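Local structure of polyphosphate kinase (2O8R) at residues N522-E527 / W601-G606; E610-S615 / A630-D635. The protein probably catalyses the reversible transfer of the terminal phosphate of ATP onto a growing chain of inorganic polyphosphate, with magnesium as cofactor. The protein carries 3 engineered substitutions. All blocks are in the same frame, centred on the assembly; numbering follows the deposited sequence.

Contact 1 of 2, residues N522-E527 / W601-G606; sequences NLIERE and WCFHNG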
ATOM      1  N   ASN A 522      -7.425   9.933  44.429  1.00 69.68           N
ATOM      2  CA  ASN A 522      -7.289  11.160  45.201  1.00 68.25           C
ATOM      3  C   ASN A 522      -8.158  12.291  44.674  1.00 64.63           C
ATOM      4  O   ASN A 522      -8.902  12.904  45.438  1.00 75.14           O
ATOM      5  CB  ASN A 522      -5.831  11.598  45.241  1.00 68.29           C
ATOM      6  CG  ASN A 522      -4.928  10.534  45.805  1.00 77.12           C
ATOM      7  OD1 ASN A 522      -5.366   9.669  46.571  1.00 77.30           O
ATOM      8  ND2 ASN A 522      -3.659  10.572  45.413  1.00 74.73           N
ATOM      9  N   LEU A 523      -8.053  12.548  43.370  1.00 64.68           N
ATOM     10  CA  LEU A 523      -8.850  13.567  42.685  1.00 61.16           C
ATOM     11  C   LEU A 523     -10.368  13.395  42.887  1.00 69.77           C
ATOM     12  O   LEU A 523     -11.068  14.372  43.172  1.00 73.59           O
ATOM     13  CB  LEU A 523      -8.522  13.579  41.188  1.00 49.40           C
ATOM     14  CG  LEU A 523      -7.155  14.089  40.727  1.00 57.10           C
ATOM     15  CD1 LEU A 523      -6.763  13.481  39.380  1.00 63.73           C
ATOM     16  CD2 LEU A 523      -7.124  15.608  40.644  1.00 40.31           C
ATOM     17  N   ILE A 524     -10.871  12.165  42.741  1.00 53.61           N
ATOM     18  CA  ILE A 524     -12.296  11.904  42.934  1.00 62.34           C
ATOM     19  C   ILE A 524     -12.685  12.087  44.392  1.00 64.84           C
ATOM     20  O   ILE A 524     -13.715  12.696  44.700  1.00 64.87           O
ATOM     21  CB  ILE A 524     -12.705  10.485  42.497  1.00 65.53           C
ATOM     22  CG1 ILE A 524     -12.519  10.321  40.984  1.00 70.59           C
ATOM     23  CG2 ILE A 524     -14.156  10.225  42.879  1.00 48.09           C
ATOM     24  CD1 ILE A 524     -12.664   8.894  40.483  1.00 55.48           C
ATOM     25  N   GLU A 525     -11.846  11.551  45.279  1.00 59.01           N
ATOM     26  CA  GLU A 525     -12.057  11.656  46.709  1.00 49.86           C
ATOM     27  C   GLU A 525     -12.140  13.111  47.155  1.00 67.18           C
ATOM     28  O   GLU A 525     -13.018  13.477  47.939  1.00 68.92           O
ATOM     29  CB  GLU A 525     -10.947  10.952  47.481  1.00 43.67           C
ATOM     30  CG  GLU A 525     -11.114   9.458  47.626  1.00 69.36           C
ATOM     31  CD  GLU A 525     -12.436   9.048  48.243  1.00 84.15           C
ATOM     32  OE1 GLU A 525     -13.073   9.850  48.964  1.00 89.90           O
ATOM     33  OE2 GLU A 525     -12.834   7.894  48.012  1.00 97.13           O
ATOM     34  N   ARG A 526     -11.234  13.940  46.642  1.00 62.12           N
ATOM     35  CA  ARG A 526     -11.205  15.354  46.990  1.00 56.32           C
ATOM     36  C   ARG A 526     -12.536  16.051  46.729  1.00 61.64           C
ATOM     37  O   ARG A 526     -12.934  16.938  47.492  1.00 62.58           O
ATOM     38  CB  ARG A 526     -10.080  16.068  46.258  1.00 49.63           C
ATOM     39  CG  ARG A 526     -10.044  17.559  46.527  1.00 53.19           C
ATOM     40  CD  ARG A 526      -8.737  18.151  46.125  1.00 46.69           C
ATOM     41  NE  ARG A 526      -8.565  18.106  44.683  1.00 74.15           N
ATOM     42  CZ  ARG A 526      -7.603  18.740  44.029  1.00 78.27           C
ATOM     43  NH1 ARG A 526      -6.730  19.485  44.694  1.00 85.45           N
ATOM     44  NH2 ARG A 526      -7.523  18.634  42.711  1.00 74.64           N
ATOM     45  N   GLU A 527     -13.224  15.635  45.665  1.00 71.67           N
ATOM     46  CA  GLU A 527     -14.546  16.176  45.347  1.00 66.14           C
ATOM     47  C   GLU A 527     -15.554  15.696  46.368  1.00 70.54           C
ATOM     48  O   GLU A 527     -16.434  16.461  46.761  1.00 75.48           O
ATOM     49  CB  GLU A 527     -15.016  15.786  43.939  1.00 60.77           C
ATOM     50  CG  GLU A 527     -14.099  16.198  42.813  1.00 49.18           C
ATOM     51  CD  GLU A 527     -14.084  17.694  42.567  1.00 72.90           C
ATOM     52  OE1 GLU A 527     -15.179  18.308  42.573  1.00 65.89           O
ATOM     53  OE2 GLU A 527     -12.970  18.245  42.358  1.00 53.76           O
ATOM     54  N   TRP A 601     -10.072  14.937  31.519  1.00 58.16           N
ATOM     55  CA  TRP A 601     -10.675  14.924  32.857  1.00 61.85           C
ATOM     56  C   TRP A 601     -10.647  16.314  33.486  1.00 52.00           C
ATOM     57  O   TRP A 601      -9.606  16.967  33.514  1.00 60.13           O
ATOM     58  CB  TRP A 601      -9.974  13.939  33.809  1.00 54.65           C
ATOM     59  CG  TRP A 601      -9.499  12.627  33.227  1.00 61.59           C
ATOM     60  CD1 TRP A 601     -10.092  11.887  32.230  1.00 39.45           C
ATOM     61  CD2 TRP A 601      -8.355  11.874  33.654  1.00 51.36           C
ATOM     62  NE1 TRP A 601      -9.371  10.737  32.000  1.00 56.42           N
ATOM     63  CE2 TRP A 601      -8.299  10.705  32.855  1.00 46.77           C
ATOM     64  CE3 TRP A 601      -7.366  12.076  34.624  1.00 51.68           C
ATOM     65  CZ2 TRP A 601      -7.292   9.759  32.990  1.00 39.44           C
ATOM     66  CZ3 TRP A 601      -6.363  11.119  34.767  1.00 43.43           C
ATOM     67  CH2 TRP A 601      -6.339   9.978  33.957  1.00 54.91           C
ATOM     68  N   CYS A 602     -11.799  16.750  33.990  1.00 46.49           N
ATOM     69  CA  CYS A 602     -11.926  18.015  34.704  1.00 56.78           C
ATOM     70  C   CYS A 602     -12.490  17.801  36.084  1.00 46.48           C
ATOM     71  O   CYS A 602     -13.612  17.320  36.241  1.00 61.51           O
ATOM     72  CB  CYS A 602     -12.852  18.959  33.957  1.00 59.26           C
ATOM     73  SG  CYS A 602     -12.329  19.199  32.294  1.00 85.82           S
ATOM     74  N   PHE A 603     -11.713  18.170  37.086  1.00 47.37           N
ATOM     75  CA  PHE A 603     -12.193  18.142  38.462  1.00 60.48           C
ATOM     76  C   PHE A 603     -12.370  19.567  38.981  1.00 47.23           C
ATOM     77  O   PHE A 603     -11.423  20.362  38.962  1.00 62.22           O
ATOM     78  CB  PHE A 603     -11.226  17.363  39.343  1.00 50.34           C
ATOM     79  CG  PHE A 603     -11.012  15.930  38.901  1.00 70.38           C
ATOM     80  CD1 PHE A 603     -11.713  14.896  39.503  1.00 57.43           C
ATOM     81  CD2 PHE A 603     -10.091  15.618  37.900  1.00 52.37           C
ATOM     82  CE1 PHE A 603     -11.510  13.578  39.114  1.00 68.98           C
ATOM     83  CE2 PHE A 603      -9.884  14.306  37.513  1.00 62.52           C
ATOM     84  CZ  PHE A 603     -10.597  13.284  38.119  1.00 49.32           C
ATOM     85  N   HIS A 604     -13.582  19.887  39.432  1.00 53.71           N
ATOM     86  CA  HIS A 604     -13.923  21.246  39.874  1.00 54.31           C
ATOM     87  C   HIS A 604     -13.052  21.786  41.007  1.00 64.33           C
ATOM     88  O   HIS A 604     -12.614  22.945  40.950  1.00 66.65           O
ATOM     89  CB  HIS A 604     -15.385  21.335  40.279  1.00 44.28           C
ATOM     90  CG  HIS A 604     -15.838  22.729  40.573  1.00 71.99           C
ATOM     91  ND1 HIS A 604     -15.497  23.804  39.778  1.00 78.38           N
ATOM     92  CD2 HIS A 604     -16.612  23.225  41.568  1.00 66.08           C
ATOM     93  CE1 HIS A 604     -16.038  24.902  40.272  1.00 71.12           C
ATOM     94  NE2 HIS A 604     -16.719  24.579  41.358  1.00 75.22           N
ATOM     95  N   ASN A 605     -12.807  20.944  42.017  1.00 52.11           N
ATOM     96  CA  ASN A 605     -12.019  21.313  43.199  1.00 56.03           C
ATOM     97  C   ASN A 605     -12.356  22.699  43.770  1.00 67.12           C
ATOM     98  O   ASN A 605     -11.500  23.594  43.836  1.00 65.69           O
ATOM     99  CB  ASN A 605     -10.530  21.201  42.888  1.00 51.68           C
ATOM    100  CG  ASN A 605      -9.669  21.399  44.114  1.00 71.97           C
ATOM    101  OD1 ASN A 605     -10.062  21.045  45.232  1.00 60.43           O
ATOM    102  ND2 ASN A 605      -8.490  21.982  43.914  1.00 74.77           N
ATOM    103  N   GLY A 606     -13.621  22.882  44.139  1.00 68.15           N
ATOM    104  CA  GLY A 606     -14.106  24.160  44.656  1.00 64.03           C
ATOM    105  C   GLY A 606     -14.207  25.265  43.618  1.00 73.90           C
ATOM    106  O   GLY A 606     -15.157  26.050  43.619  1.00 88.49           O
TER
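Helix-on-sheet packing joins Leu523, Ile524, Arg526 and Glu527 of helix 516-532 to the end of strand 600-603 and the turn that follows it. The short helix and strand axes come within 9.7 Å and run at 34° to each other. Phe603, long and flat enough to span this gap, is the apolar centre: Leu523 CB lies 3.7 Å from the ring centroid, nearly on its normal, a CH-pi contact, while Ile524 CG1 meets CE1 at the ring edge. Leu523 CG stands beside the backbone N, and its branched end carries CD1 to the rim of the same face, 3.7 Å from Phe603 CE2. The helix thus lies against one face of the mixed beta-sheet of a PLD-like domain, the phospholipase D-type fold found in the C-terminal half of PPK1 enzymes.

Beyond the strand the contact turns polar. Glu527, bent at chi2 (-71°), reaches the turn and accepts a hydrogen bond from Asn605 N on the syn lone pair of OE2, at 2.7 Å; OE1 accepts one from Tyr538 N, and one carboxylate ties down two backbones. Asn605 has positive phi, a conformation asparagine tolerates well. Its amide stacks on the Arg526 guanidinium, the planes 19° apart and ND2 3.2 Å from Arg526 NH1, without a hydrogen bond; the arginine's salt bridge goes to Glu610.

Contact 2 of 2, residues E610-S615 / A630-D635; sequences EVFISS and ACPVLD
The Phe612 ring slants against Pro632 of the neighbouring strand, with Phe612 CE1 3.7 Å from Pro632 CD. Chi1 of -66° sets the ring beside its own backbone N and brings CD1 to 3.4 Å from Pro632 N. This is an antiparallel non-hydrogen-bonded pair, a place that suits proline because strand 610-614 asks no amide hydrogen of it there. Ser614 and Ala630 form the other such pair on the same face, where the backbones run close together and the small alanine methyl fits without crowding the serine; Ser614 OG passes 3.8 Å from Ala630 CB and bonds to Thr629 O and Ala616 N.

On the other face Val611 and Val633 lie side by side and point the same way, CG1 of the first 4.1 Å from CG2 of the second. Ile613 slants across to that same Val633 CG2 with its CD1, so three branched aliphatic residues meet on this side, which Cys631 shares. Ile613 and Cys631 form the hydrogen-bonded pair, each N donating to the other's O at 2.8 Å. Val633 N adds a third bond to Val611 O, approaching that oxygen almost head-on (168° at the acceptor).

The side chain of Ser614 is about 8 Å from that of His439, the predicted phosphohistidine, so the strand's C-terminal end approaches the probable active site. Strand 610-614 is an interior strand, with 600-603 along its other edge, and 510-511 borders 629-632. Leu523 of helix 516-532 touches Phe612 on one face; on the other, Ile642 of helix 636-651 packs against Val611 and Val633.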
ATOM      1  N   GLU A 610      -8.895  21.576  37.872  1.00 60.32           N
ATOM      2  CA  GLU A 610      -7.740  20.860  37.322  1.00 60.04           C
ATOM      3  C   GLU A 610      -8.170  20.061  36.109  1.00 60.46           C
ATOM      4  O   GLU A 610      -9.157  19.322  36.155  1.00 64.31           O
ATOM      5  CB  GLU A 610      -7.096  19.952  38.369  1.00 47.62           C
ATOM      6  CG  GLU A 610      -6.490  20.740  39.528  1.00 56.89           C
ATOM      7  CD  GLU A 610      -5.811  19.875  40.574  1.00 55.07           C
ATOM      8  OE1 GLU A 610      -5.512  18.695  40.303  1.00 61.61           O
ATOM      9  OE2 GLU A 610      -5.567  20.388  41.685  1.00 70.38           O
ATOM     10  N   VAL A 611      -7.449  20.232  35.011  1.00 51.62           N
ATOM     11  CA  VAL A 611      -7.798  19.538  33.785  1.00 53.84           C
ATOM     12  C   VAL A 611      -6.683  18.609  33.335  1.00 59.64           C
ATOM     13  O   VAL A 611      -5.519  19.013  33.252  1.00 57.65           O
ATOM     14  CB  VAL A 611      -8.157  20.518  32.667  1.00 56.20           C
ATOM     15  CG1 VAL A 611      -8.493  19.770  31.384  1.00 49.84           C
ATOM     16  CG2 VAL A 611      -9.321  21.396  33.103  1.00 56.50           C
ATOM     17  N   PHE A 612      -7.042  17.357  33.055  1.00 61.12           N
ATOM     18  CA  PHE A 612      -6.072  16.408  32.530  1.00 57.74           C
ATOM     19  C   PHE A 612      -6.393  15.970  31.115  1.00 59.62           C
ATOM     20  O   PHE A 612      -7.556  15.836  30.738  1.00 64.90           O
ATOM     21  CB  PHE A 612      -5.964  15.191  33.427  1.00 52.37           C
ATOM     22  CG  PHE A 612      -5.397  15.484  34.777  1.00 66.25           C
ATOM     23  CD1 PHE A 612      -4.035  15.352  35.012  1.00 72.09           C
ATOM     24  CD2 PHE A 612      -6.224  15.885  35.816  1.00 53.81           C
ATOM     25  CE1 PHE A 612      -3.507  15.619  36.261  1.00 37.68           C
ATOM     26  CE2 PHE A 612      -5.706  16.157  37.060  1.00 47.86           C
ATOM     27  CZ  PHE A 612      -4.347  16.021  37.284  1.00 56.64           C
ATOM     28  N   ILE A 613      -5.332  15.756  30.346  1.00 58.20           N
ATOM     29  CA  ILE A 613      -5.389  15.205  29.001  1.00 51.78           C
ATOM     30  C   ILE A 613      -4.791  13.803  29.082  1.00 57.33           C
ATOM     31  O   ILE A 613      -3.678  13.642  29.612  1.00 47.85           O
ATOM     32  CB  ILE A 613      -4.576  16.110  28.037  1.00 57.93           C
ATOM     33  CG1 ILE A 613      -5.472  17.201  27.472  1.00 53.51           C
ATOM     34  CG2 ILE A 613      -3.930  15.345  26.885  1.00 41.31           C
ATOM     35  CD1 ILE A 613      -4.698  18.244  26.718  1.00 87.75           C
ATOM     36  N   SER A 614      -5.516  12.786  28.598  1.00 43.00           N
ATOM     37  CA  SER A 614      -4.993  11.416  28.707  1.00 47.72           C
ATOM     38  C   SER A 614      -4.884  10.578  27.444  1.00 47.68           C
ATOM     39  O   SER A 614      -5.556  10.819  26.443  1.00 60.42           O
ATOM     40  CB  SER A 614      -5.756  10.616  29.759  1.00 48.94           C
ATOM     41  OG  SER A 614      -5.038   9.424  30.056  1.00 42.62           O
ATOM     42  N   SER A 615      -4.017   9.573  27.526  1.00 56.30           N
ATOM     43  CA  SER A 615      -3.906   8.536  26.510  1.00 57.91           C
ATOM     44  C   SER A 615      -4.826   7.367  26.832  1.00 52.22           C
ATOM     45  O   SER A 615      -5.145   6.567  25.961  1.00 57.62           O
ATOM     46  CB  SER A 615      -2.464   8.034  26.415  1.00 51.20           C
ATOM     47  OG  SER A 615      -2.126   7.274  27.557  1.00 66.64           O
ATOM     48  N   ALA A 630      -1.232  10.560  31.600  1.00 54.94           N
ATOM     49  CA  ALA A 630      -2.160  11.665  31.746  1.00 60.32           C
ATOM     50  C   ALA A 630      -1.366  12.884  32.182  1.00 65.35           C
ATOM     51  O   ALA A 630      -0.405  12.780  32.953  1.00 68.75           O
ATOM     52  CB  ALA A 630      -3.252  11.339  32.745  1.00 56.62           C
ATOM     53  N   CYS A 631      -1.771  14.040  31.676  1.00 66.12           N
ATOM     54  CA  CYS A 631      -1.039  15.266  31.913  1.00 46.93           C
ATOM     55  C   CYS A 631      -1.952  16.412  32.337  1.00 61.82           C
ATOM     56  O   CYS A 631      -2.998  16.632  31.720  1.00 57.45           O
ATOM     57  CB  CYS A 631      -0.310  15.655  30.652  1.00 52.19           C
ATOM     58  SG  CYS A 631       0.988  16.809  30.939  1.00 63.95           S
ATOM     59  N   PRO A 632      -1.570  17.126  33.417  1.00 57.02           N
ATOM     60  CA  PRO A 632      -2.201  18.364  33.845  1.00 53.35           C
ATOM     61  C   PRO A 632      -1.997  19.464  32.829  1.00 62.30           C
ATOM     62  O   PRO A 632      -0.902  19.610  32.277  1.00 62.82           O
ATOM     63  CB  PRO A 632      -1.429  18.731  35.113  1.00 50.35           C
ATOM     64  CG  PRO A 632      -0.149  18.046  34.983  1.00 46.63           C
ATOM     65  CD  PRO A 632      -0.496  16.742  34.342  1.00 42.87           C
ATOM     66  N   VAL A 633      -3.057  20.220  32.582  1.00 44.64           N
ATOM     67  CA  VAL A 633      -2.978  21.404  31.773  1.00 49.24           C
ATOM     68  C   VAL A 633      -2.726  22.538  32.764  1.00 62.19           C
ATOM     69  O   VAL A 633      -3.633  22.942  33.487  1.00 68.95           O
ATOM     70  CB  VAL A 633      -4.293  21.599  31.032  1.00 46.54           C
ATOM     71  CG1 VAL A 633      -4.243  22.822  30.125  1.00 50.73           C
ATOM     72  CG2 VAL A 633      -4.616  20.355  30.243  1.00 63.00           C
ATOM     73  N   LEU A 634      -1.491  23.026  32.828  1.00 58.62           N
ATOM     74  CA  LEU A 634      -1.112  24.033  33.837  1.00 61.14           C
ATOM     75  C   LEU A 634      -1.513  25.472  33.516  1.00 63.02           C
ATOM     76  O   LEU A 634      -1.913  26.227  34.404  1.00 72.31           O
ATOM     77  CB  LEU A 634       0.386  23.973  34.123  1.00 37.37           C
ATOM     78  CG  LEU A 634       0.783  22.594  34.646  1.00 39.25           C
ATOM     79  CD1 LEU A 634       2.242  22.567  34.958  1.00 36.54           C
ATOM     80  CD2 LEU A 634      -0.043  22.193  35.872  1.00 33.18           C
ATOM     81  N   ASP A 635      -1.403  25.845  32.249  1.00 63.56           N
ATOM     82  CA  ASP A 635      -1.776  27.176  31.810  1.00 58.33           C
ATOM     83  C   ASP A 635      -3.281  27.418  31.931  1.00 59.97           C
ATOM     84  O   ASP A 635      -4.089  26.689  31.351  1.00 59.28           O
ATOM     85  CB  ASP A 635      -1.313  27.397  30.379  1.00 60.26           C
ATOM     86  CG  ASP A 635      -1.514  28.812  29.920  1.00 64.58           C
ATOM     87  OD1 ASP A 635      -2.680  29.267  29.872  1.00 69.09           O
ATOM     88  OD2 ASP A 635      -0.501  29.465  29.591  1.00 87.86           O
TER

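Overall arrangement
The two contacts follow one another in the chain and lie with centres about 13 Å apart, inside the second C-terminal, PLD-like domain. One mixed beta-sheet serves both: strand 600-603 of contact 1 is the neighbour of strand 610-614 of contact 2, the two being successive in the chain, and 629-632 comes next across it. Trp601 O probably accepts a hydrogen bond from Phe612 N, Trp601 CH2 packs on Ala630 CB, and Leu523 CD2 packs on Glu610 OE1. Contact 1 thus fixes a helix on the beta-sheet, and contact 2 adds the next strand pairing across it, its Ser614 end nearer the predicted catalytic histidine; contact 1 lies away from the predicted catalytic and ligand-binding residues.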